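Local coordinates for beta-lactamase-like protein (Koribacter versatilis, PDB 6B9V) that probably acts as a diphosphatase of the PhnP family, a metallo-beta-lactamase-fold hydrolase that cleaves reactive photoproducts of FAD at a dinuclear manganese centre, at residues A[141-146]-A[164-169]; A[157-162]-A[178-183]. All blocks are in the same frame, centred on the assembly; numbering follows the deposited sequence.

In the fold
Following the chain, strand 136-140 of one seven-stranded sheet runs out into residues 141-146, the last of which begins strand 146-148 of the second sheet. Strand 151-160 comes next and ends at the metal centre in His-160; strand 163-170 then turns back beside it. Interaction 1 closes the chain from 141 to 169 when residues 164-169 reach 141-146, joining the connection between the sheets to the second sheet. Interaction 2 closes the chain from 157 to 183, bringing 178-183, after strand 173-176, against 157-162. The two closures cross rather than nest, because their segments alternate along the chain. Strands 151-160 and 163-170 are neighbours, and His-143 also packs on Pro-157, so the two contacts touch.

Interaction 1 (A[141-146]-A[164-169])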
ATOM      1  N   VAL A 141     -21.832  -6.185 -10.834  1.00 26.64           N
ATOM      2  CA  VAL A 141     -21.557  -6.303 -12.257  1.00 26.23           C
ATOM      3  C   VAL A 141     -21.834  -7.725 -12.745  1.00 34.51           C
ATOM      4  O   VAL A 141     -21.286  -8.689 -12.212  1.00 30.67           O
ATOM      5  CB  VAL A 141     -20.090  -5.960 -12.591  1.00 29.24           C
ATOM      6  CG1 VAL A 141     -19.849  -6.050 -14.093  1.00 36.41           C
ATOM      7  CG2 VAL A 141     -19.713  -4.574 -12.070  1.00 27.37           C
ATOM      8  N   HIS A 142     -22.686  -7.857 -13.756  1.00 35.63           N
ATOM      9  CA  HIS A 142     -22.757  -9.103 -14.495  1.00 47.89           C
ATOM     10  C   HIS A 142     -22.303  -8.820 -15.916  1.00 47.82           C
ATOM     11  O   HIS A 142     -21.450  -7.962 -16.134  1.00 54.87           O
ATOM     12  CB  HIS A 142     -24.161  -9.705 -14.467  1.00 60.52           C
ATOM     13  CG  HIS A 142     -24.171 -11.198 -14.574  1.00 71.03           C
ATOM     14  ND1 HIS A 142     -24.673 -11.867 -15.675  1.00 77.79           N
ATOM     15  CD2 HIS A 142     -23.722 -12.158 -13.731  1.00 71.90           C
ATOM     16  CE1 HIS A 142     -24.543 -13.167 -15.496  1.00 78.18           C
ATOM     17  NE2 HIS A 142     -23.968 -13.372 -14.322  1.00 75.34           N
ATOM     18  N   HIS A 143     -22.870  -9.515 -16.887  1.00 38.72           N
ATOM     19  CA  HIS A 143     -22.375  -9.395 -18.251  1.00 41.36           C
ATOM     20  C   HIS A 143     -22.922  -8.164 -18.976  1.00 40.20           C
ATOM     21  O   HIS A 143     -22.375  -7.744 -19.995  1.00 44.00           O
ATOM     22  CB  HIS A 143     -22.690 -10.670 -19.032  1.00 53.06           C
ATOM     23  CG  HIS A 143     -21.756 -11.803 -18.728  1.00 63.43           C
ATOM     24  ND1 HIS A 143     -21.355 -12.114 -17.447  1.00 64.03           N
ATOM     25  CD2 HIS A 143     -21.135 -12.691 -19.540  1.00 66.14           C
ATOM     26  CE1 HIS A 143     -20.535 -13.149 -17.481  1.00 63.14           C
ATOM     27  NE2 HIS A 143     -20.386 -13.519 -18.740  1.00 65.19           N
ATOM     28  N   GLU A 144     -23.983  -7.573 -18.443  1.00 35.79           N
ATOM     29  CA  GLU A 144     -24.540  -6.359 -19.036  1.00 36.02           C
ATOM     30  C   GLU A 144     -23.588  -5.175 -18.866  1.00 32.05           C
ATOM     31  O   GLU A 144     -22.783  -5.150 -17.935  1.00 31.48           O
ATOM     32  CB  GLU A 144     -25.901  -6.039 -18.413  1.00 46.38           C
ATOM     33  CG  GLU A 144     -26.878  -7.208 -18.412  1.00 58.45           C
ATOM     34  CD  GLU A 144     -27.848  -7.141 -19.570  1.00 73.94           C
ATOM     35  OE1 GLU A 144     -27.634  -6.295 -20.466  1.00 76.88           O
ATOM     36  OE2 GLU A 144     -28.819  -7.928 -19.589  1.00 82.39           O
ATOM     37  N   ALA A 145     -23.683  -4.195 -19.760  1.00 33.49           N
ATOM     38  CA  ALA A 145     -22.815  -3.014 -19.705  1.00 28.45           C
ATOM     39  C   ALA A 145     -23.070  -2.137 -18.476  1.00 33.78           C
ATOM     40  O   ALA A 145     -24.198  -2.006 -18.000  1.00 35.81           O
ATOM     41  CB  ALA A 145     -22.973  -2.182 -20.978  1.00 31.61           C
ATOM     42  N   ILE A 146     -21.996  -1.547 -17.972  1.00 31.25           N
ATOM     43  CA  ILE A 146     -22.030  -0.619 -16.857  1.00 31.68           C
ATOM     44  C   ILE A 146     -22.194   0.793 -17.386  1.00 32.45           C
ATOM     45  O   ILE A 146     -21.303   1.304 -18.061  1.00 32.22           O
ATOM     46  CB  ILE A 146     -20.734  -0.684 -16.017  1.00 26.99           C
ATOM     47  CG1 ILE A 146     -20.373  -2.129 -15.670  1.00 37.67           C
ATOM     48  CG2 ILE A 146     -20.863   0.171 -14.767  1.00 36.04           C
ATOM     49  CD1 ILE A 146     -21.493  -2.888 -14.983  1.00 52.26           C
ATOM     50  N   GLU A 164     -13.150 -17.335 -13.790  1.00 24.65           N
ATOM     51  CA  GLU A 164     -13.580 -16.269 -14.716  1.00 24.87           C
ATOM     52  C   GLU A 164     -13.561 -14.907 -14.012  1.00 21.65           C
ATOM     53  O   GLU A 164     -14.117 -14.760 -12.928  1.00 25.42           O
ATOM     54  CB  GLU A 164     -14.976 -16.535 -15.287  1.00 28.36           C
ATOM     55  CG  GLU A 164     -15.443 -15.440 -16.263  1.00 33.37           C
ATOM     56  CD  GLU A 164     -16.873 -15.626 -16.754  1.00 40.36           C
ATOM     57  OE1 GLU A 164     -17.094 -16.459 -17.655  1.00 45.59           O
ATOM     58  OE2 GLU A 164     -17.774 -14.927 -16.251  1.00 45.90           O
ATOM     59  N   ILE A 165     -12.906 -13.925 -14.625  1.00 16.94           N
ATOM     60  CA  ILE A 165     -12.885 -12.546 -14.115  1.00 16.96           C
ATOM     61  C   ILE A 165     -13.247 -11.616 -15.279  1.00 19.03           C
ATOM     62  O   ILE A 165     -13.557 -12.090 -16.374  1.00 21.88           O
ATOM     63  CB  ILE A 165     -11.503 -12.146 -13.515  1.00 16.91           C
ATOM     64  CG1 ILE A 165     -10.435 -12.045 -14.605  1.00 16.99           C
ATOM     65  CG2 ILE A 165     -11.083 -13.145 -12.435  1.00 16.17           C
ATOM     66  CD1 ILE A 165      -9.176 -11.257 -14.164  1.00 18.32           C
ATOM     67  N   TYR A 166     -13.215 -10.305 -15.049  1.00 16.80           N
ATOM     68  CA  TYR A 166     -13.551  -9.343 -16.107  1.00 20.46           C
ATOM     69  C   TYR A 166     -12.398  -8.456 -16.546  1.00 17.12           C
ATOM     70  O   TYR A 166     -11.616  -7.962 -15.727  1.00 16.72           O
ATOM     71  CB  TYR A 166     -14.693  -8.412 -15.663  1.00 15.69           C
ATOM     72  CG  TYR A 166     -16.070  -9.042 -15.666  1.00 24.72           C
ATOM     73  CD1 TYR A 166     -16.430  -9.979 -16.627  1.00 30.04           C
ATOM     74  CD2 TYR A 166     -17.007  -8.695 -14.704  1.00 25.77           C
ATOM     75  CE1 TYR A 166     -17.697 -10.558 -16.627  1.00 32.46           C
ATOM     76  CE2 TYR A 166     -18.273  -9.267 -14.693  1.00 31.64           C
ATOM     77  CZ  TYR A 166     -18.611 -10.195 -15.658  1.00 31.27           C
ATOM     78  OH  TYR A 166     -19.869 -10.760 -15.642  1.00 30.13           O
ATOM     79  N   GLY A 167     -12.333  -8.214 -17.849  1.00 16.62           N
ATOM     80  CA  GLY A 167     -11.656  -7.047 -18.376  1.00 17.53           C
ATOM     81  C   GLY A 167     -12.777  -6.121 -18.817  1.00 17.66           C
ATOM     82  O   GLY A 167     -13.940  -6.462 -18.642  1.00 20.48           O
ATOM     83  N   TYR A 168     -12.457  -4.955 -19.371  1.00 16.12           N
ATOM     84  CA  TYR A 168     -13.523  -4.047 -19.799  1.00 17.69           C
ATOM     85  C   TYR A 168     -13.223  -3.367 -21.109  1.00 14.79           C
ATOM     86  O   TYR A 168     -12.095  -2.989 -21.360  1.00 19.18           O
ATOM     87  CB  TYR A 168     -13.782  -2.976 -18.727  1.00 19.53           C
ATOM     88  CG  TYR A 168     -14.251  -3.573 -17.426  1.00 17.90           C
ATOM     89  CD1 TYR A 168     -13.347  -3.913 -16.425  1.00 19.72           C
ATOM     90  CD2 TYR A 168     -15.601  -3.831 -17.214  1.00 19.43           C
ATOM     91  CE1 TYR A 168     -13.784  -4.487 -15.229  1.00 21.47           C
ATOM     92  CE2 TYR A 168     -16.045  -4.395 -16.038  1.00 21.26           C
ATOM     93  CZ  TYR A 168     -15.139  -4.721 -15.049  1.00 19.09           C
ATOM     94  OH  TYR A 168     -15.605  -5.286 -13.893  1.00 20.05           O
ATOM     95  N   ARG A 169     -14.253  -3.201 -21.936  1.00 16.61           N
ATOM     96  CA  ARG A 169     -14.109  -2.404 -23.136  1.00 15.90           C
ATOM     97  C   ARG A 169     -14.911  -1.127 -22.947  1.00 21.21           C
ATOM     98  O   ARG A 169     -16.043  -1.156 -22.479  1.00 20.43           O
ATOM     99  CB  ARG A 169     -14.594  -3.148 -24.386  1.00 16.72           C
ATOM    100  CG  ARG A 169     -14.544  -2.283 -25.636  1.00 19.48           C
ATOM    101  CD  ARG A 169     -14.933  -3.038 -26.891  1.00 24.33           C
ATOM    102  NE  ARG A 169     -14.820  -2.175 -28.070  1.00 29.19           N
ATOM    103  CZ  ARG A 169     -14.486  -2.598 -29.291  1.00 29.82           C
ATOM    104  NH1 ARG A 169     -14.221  -3.881 -29.506  1.00 22.17           N
ATOM    105  NH2 ARG A 169     -14.409  -1.733 -30.301  1.00 29.48           N
TER
HETATM  106  O   HOH W   1     -19.411 -16.226 -19.279  1.00 53.72           O
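Tyr-166 and His-143 form the aromatic part of this contact, an offset edge-to-face pair in which the tyrosine turns its edge toward the imidazole face. The ring planes stand 76° apart with centroids 5.5 Å from each other. The tyrosine leaves strand 163-170 toward the loop with CG beside its own backbone N (chi1 -75°), which carries the phenol across to 141-146 and sets its OH 2.7 Å from His-143 ND1. A tyrosine suits this place because its ring is long enough to span the gap between the two backbones and ends in a polar atom among polar neighbours.

The apolar part lies on Val-141. Its CG1, anti to the backbone N, meets Tyr-166 CE2 at 3.6 Å, the valine and the phenol passing antiparallel. The same methyl comes within 4.3 Å of Tyr-168 OH, a hydroxyl whose hydrogen bond is to the carbonyl of Tyr-76. A small branched side chain suits a buried spot shared by the Tyr-166 ring, Tyr-107 and Pro-155. These buried residues lie where the two sheets of the metallo-beta-lactamase fold are joined: 141-146 carries the chain from strand 136-140 of one into strand 146-148 of the other, which begins at Ile-146, and Tyr-166 also has a backbone bond to Thr-77.

Polar contacts gather at the exposed end. The extended Glu-164 chain places OE2 at the edge of the His-143 ring, near its plane and 3.5 Å from CE1, with carboxylate and imidazole planes 52° apart. A water bridges the pair: it donates to Glu-164 OE1 at 2.8 Å and lies 2.9 Å from His-143 NE2. Glutamate has the reach to meet both the ring edge and this water.

Interaction 2 (A[157-162]-A[178-183]); sequences PVIHGE and DFSSIP. With MN (manganese (II) ion), chain D; MN (manganese (II) ion), chain C.
The dinuclear manganese site of the metallo-beta-lactamase fold takes two of its ligands from this contact, His-160 at the end of strand 151-160 and Asp-178 in the loop after strand 173-176. Asp-178 OD1 bridges the ions, 2.4 Å from the manganese of chain D and 2.2 Å from that of chain C, a task suited to a carboxylate oxygen. His-160 NE2 binds the chain D ion at 2.2 Å and its ND1 is bonded to the carbonyl of Thr-208, so the ring is held at both nitrogens, which fixes its rotation. The two side chains extend together toward the metals, and Asp-178 CB sits over the centre of the imidazole face in a CH-pi contact, 3.6 Å from the ring centroid. His-78 and His-80 complete the protein ligands of the chain D ion; Asp-82, His-83 and His-231 join Asp-178 at the chain C ion.

Behind the metals the loop is fastened to the strand by a classic beta bulge, Ser-180 and Ser-181 both facing Ile-159. Ile-159 O accepts from Ser-180 N at 2.7 Å and Ser-181 N at 3.2 Å, both in the carbonyl plane, and Ile-159 N donates to Ser-181 O at 2.9 Å. Held between its backbone N and carbonyl carbon (chi1 49°), Ser-180 OG accepts from Gly-161 N. Gly-161 has a positive phi, which glycine adopts easily. A water is hydrogen-bonded to the hydroxyls of both Ser-180 and Ser-181.

Apolar packing lines the rest: Val-158 CB meets Phe-179 CB at 3.8 Å, CG1 of the valine lies beside Ile-182 CG1, and Pro-183, at the N-cap position just before helix 184-187, rests against Ile-159 CG1.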
ATOM      1  N   PRO A 157     -15.508 -11.195 -20.304  1.00 19.46           N
ATOM      2  CA  PRO A 157     -15.025 -12.332 -19.514  1.00 18.54           C
ATOM      3  C   PRO A 157     -13.660 -12.809 -19.984  1.00 23.02           C
ATOM      4  O   PRO A 157     -13.467 -12.991 -21.185  1.00 20.40           O
ATOM      5  CB  PRO A 157     -16.090 -13.405 -19.746  1.00 21.57           C
ATOM      6  CG  PRO A 157     -17.348 -12.622 -20.174  1.00 23.91           C
ATOM      7  CD  PRO A 157     -16.815 -11.453 -20.940  1.00 21.43           C
ATOM      8  N   VAL A 158     -12.726 -12.977 -19.051  1.00 19.09           N
ATOM      9  CA  VAL A 158     -11.469 -13.653 -19.351  1.00 20.73           C
ATOM     10  C   VAL A 158     -11.213 -14.723 -18.280  1.00 23.06           C
ATOM     11  O   VAL A 158     -11.834 -14.703 -17.212  1.00 21.35           O
ATOM     12  CB  VAL A 158     -10.271 -12.668 -19.445  1.00 19.46           C
ATOM     13  CG1 VAL A 158     -10.499 -11.651 -20.581  1.00 17.02           C
ATOM     14  CG2 VAL A 158     -10.018 -11.923 -18.123  1.00 19.11           C
ATOM     15  N   ILE A 159     -10.313 -15.658 -18.579  1.00 18.53           N
ATOM     16  CA  ILE A 159     -10.032 -16.768 -17.675  1.00 20.73           C
ATOM     17  C   ILE A 159      -8.660 -16.589 -17.015  1.00 22.21           C
ATOM     18  O   ILE A 159      -7.645 -16.483 -17.691  1.00 20.92           O
ATOM     19  CB  ILE A 159     -10.097 -18.108 -18.416  1.00 18.32           C
ATOM     20  CG1 ILE A 159     -11.487 -18.292 -19.027  1.00 25.56           C
ATOM     21  CG2 ILE A 159      -9.769 -19.267 -17.467  1.00 21.86           C
ATOM     22  CD1 ILE A 159     -12.607 -18.282 -17.993  1.00 28.25           C
ATOM     23  N   HIS A 160      -8.671 -16.543 -15.683  1.00 20.88           N
ATOM     24  CA  HIS A 160      -7.517 -16.264 -14.831  1.00 18.31           C
ATOM     25  C   HIS A 160      -7.226 -17.598 -14.154  1.00 18.57           C
ATOM     26  O   HIS A 160      -7.741 -17.882 -13.067  1.00 22.35           O
ATOM     27  CB  HIS A 160      -7.866 -15.142 -13.830  1.00 16.77           C
ATOM     28  CG  HIS A 160      -6.715 -14.624 -13.005  1.00 21.15           C
ATOM     29  ND1 HIS A 160      -5.397 -14.818 -13.339  1.00 16.81           N
ATOM     30  CD2 HIS A 160      -6.718 -13.855 -11.883  1.00 18.20           C
ATOM     31  CE1 HIS A 160      -4.623 -14.209 -12.442  1.00 15.71           C
ATOM     32  NE2 HIS A 160      -5.396 -13.627 -11.553  1.00 16.31           N
ATOM     33  N   GLY A 161      -6.478 -18.443 -14.863  1.00 16.82           N
ATOM     34  CA  GLY A 161      -6.232 -19.822 -14.456  1.00 21.76           C
ATOM     35  C   GLY A 161      -7.411 -20.725 -14.775  1.00 29.21           C
ATOM     36  O   GLY A 161      -7.527 -21.257 -15.874  1.00 26.46           O
ATOM     37  N   GLU A 162      -8.280 -20.925 -13.795  1.00 24.35           N
ATOM     38  CA  GLU A 162      -9.587 -21.503 -14.073  1.00 31.41           C
ATOM     39  C   GLU A 162     -10.723 -20.636 -13.513  1.00 34.38           C
ATOM     40  O   GLU A 162     -11.883 -21.054 -13.525  1.00 35.28           O
ATOM     41  CB  GLU A 162      -9.674 -22.926 -13.512  1.00 37.99           C
ATOM     42  CG  GLU A 162      -9.467 -23.021 -12.016  1.00 47.92           C
ATOM     43  CD  GLU A 162      -9.349 -24.459 -11.543  1.00 57.66           C
ATOM     44  OE1 GLU A 162      -9.591 -25.376 -12.363  1.00 57.37           O
ATOM     45  OE2 GLU A 162      -9.009 -24.671 -10.357  1.00 64.85           O
ATOM     46  N   ASP A 178      -4.543  -9.955 -15.946  1.00 11.90           N
ATOM     47  CA  ASP A 178      -4.691 -11.192 -15.172  1.00 16.39           C
ATOM     48  C   ASP A 178      -5.500 -12.258 -15.910  1.00 21.49           C
ATOM     49  O   ASP A 178      -6.524 -12.740 -15.414  1.00 18.24           O
ATOM     50  CB  ASP A 178      -5.345 -10.912 -13.812  1.00 15.58           C
ATOM     51  CG  ASP A 178      -4.452 -10.085 -12.878  1.00 15.04           C
ATOM     52  OD1 ASP A 178      -3.985 -10.617 -11.845  1.00 15.71           O
ATOM     53  OD2 ASP A 178      -4.226  -8.912 -13.189  1.00 16.09           O
ATOM     54  N   PHE A 179      -5.065 -12.624 -17.106  1.00 15.53           N
ATOM     55  CA  PHE A 179      -5.704 -13.755 -17.768  1.00 17.07           C
ATOM     56  C   PHE A 179      -4.650 -14.715 -18.251  1.00 15.31           C
ATOM     57  O   PHE A 179      -3.521 -14.303 -18.580  1.00 15.18           O
ATOM     58  CB  PHE A 179      -6.584 -13.317 -18.953  1.00 16.86           C
ATOM     59  CG  PHE A 179      -5.812 -12.717 -20.098  1.00 16.84           C
ATOM     60  CD1 PHE A 179      -5.245 -13.526 -21.079  1.00 17.65           C
ATOM     61  CD2 PHE A 179      -5.664 -11.341 -20.202  1.00 21.60           C
ATOM     62  CE1 PHE A 179      -4.519 -12.971 -22.130  1.00 16.62           C
ATOM     63  CE2 PHE A 179      -4.954 -10.774 -21.257  1.00 18.41           C
ATOM     64  CZ  PHE A 179      -4.364 -11.592 -22.214  1.00 16.13           C
ATOM     65  N   SER A 180      -5.039 -15.982 -18.292  1.00 17.03           N
ATOM     66  CA  SER A 180      -4.255 -17.014 -18.957  1.00 22.75           C
ATOM     67  C   SER A 180      -4.890 -17.336 -20.304  1.00 18.52           C
ATOM     68  O   SER A 180      -4.222 -17.832 -21.203  1.00 21.62           O
ATOM     69  CB  SER A 180      -4.141 -18.266 -18.083  1.00 19.89           C
ATOM     70  OG  SER A 180      -5.397 -18.692 -17.576  1.00 22.17           O
ATOM     71  N   SER A 181      -6.180 -17.055 -20.455  1.00 18.53           N
ATOM     72  CA  SER A 181      -6.815 -17.240 -21.769  1.00 20.43           C
ATOM     73  C   SER A 181      -8.060 -16.369 -21.925  1.00 22.66           C
ATOM     74  O   SER A 181      -8.632 -15.874 -20.939  1.00 18.92           O
ATOM     75  CB  SER A 181      -7.169 -18.714 -22.014  1.00 26.59           C
ATOM     76  OG  SER A 181      -8.175 -19.180 -21.128  1.00 23.37           O
ATOM     77  N   ILE A 182      -8.443 -16.159 -23.179  1.00 20.86           N
ATOM     78  CA  ILE A 182      -9.597 -15.351 -23.519  1.00 21.50           C
ATOM     79  C   ILE A 182     -10.536 -16.176 -24.382  1.00 24.92           C
ATOM     80  O   ILE A 182     -10.157 -16.621 -25.477  1.00 23.63           O
ATOM     81  CB  ILE A 182      -9.193 -14.064 -24.260  1.00 23.30           C
ATOM     82  CG1 ILE A 182      -8.173 -13.262 -23.443  1.00 21.32           C
ATOM     83  CG2 ILE A 182     -10.423 -13.209 -24.551  1.00 17.90           C
ATOM     84  CD1 ILE A 182      -7.566 -12.090 -24.202  1.00 23.36           C
ATOM     85  N   PRO A 183     -11.761 -16.404 -23.886  1.00 24.76           N
ATOM     86  CA  PRO A 183     -12.761 -17.204 -24.605  1.00 27.00           C
ATOM     87  C   PRO A 183     -13.041 -16.649 -26.007  1.00 23.02           C
ATOM     88  O   PRO A 183     -12.864 -15.448 -26.236  1.00 21.37           O
ATOM     89  CB  PRO A 183     -14.006 -17.095 -23.720  1.00 27.95           C
ATOM     90  CG  PRO A 183     -13.477 -16.736 -22.348  1.00 27.19           C
ATOM     91  CD  PRO A 183     -12.274 -15.883 -22.605  1.00 23.06           C
TER
HETATM   92 MN    MN D 302      -5.050 -11.927 -10.130  1.00 16.40          MN
HETATM   93 MN    MN C 301      -2.813  -9.278 -10.554  1.00 14.95          MN
HETATM   94  O   HOH W   2      -6.710 -20.446 -19.175  1.00 32.53           O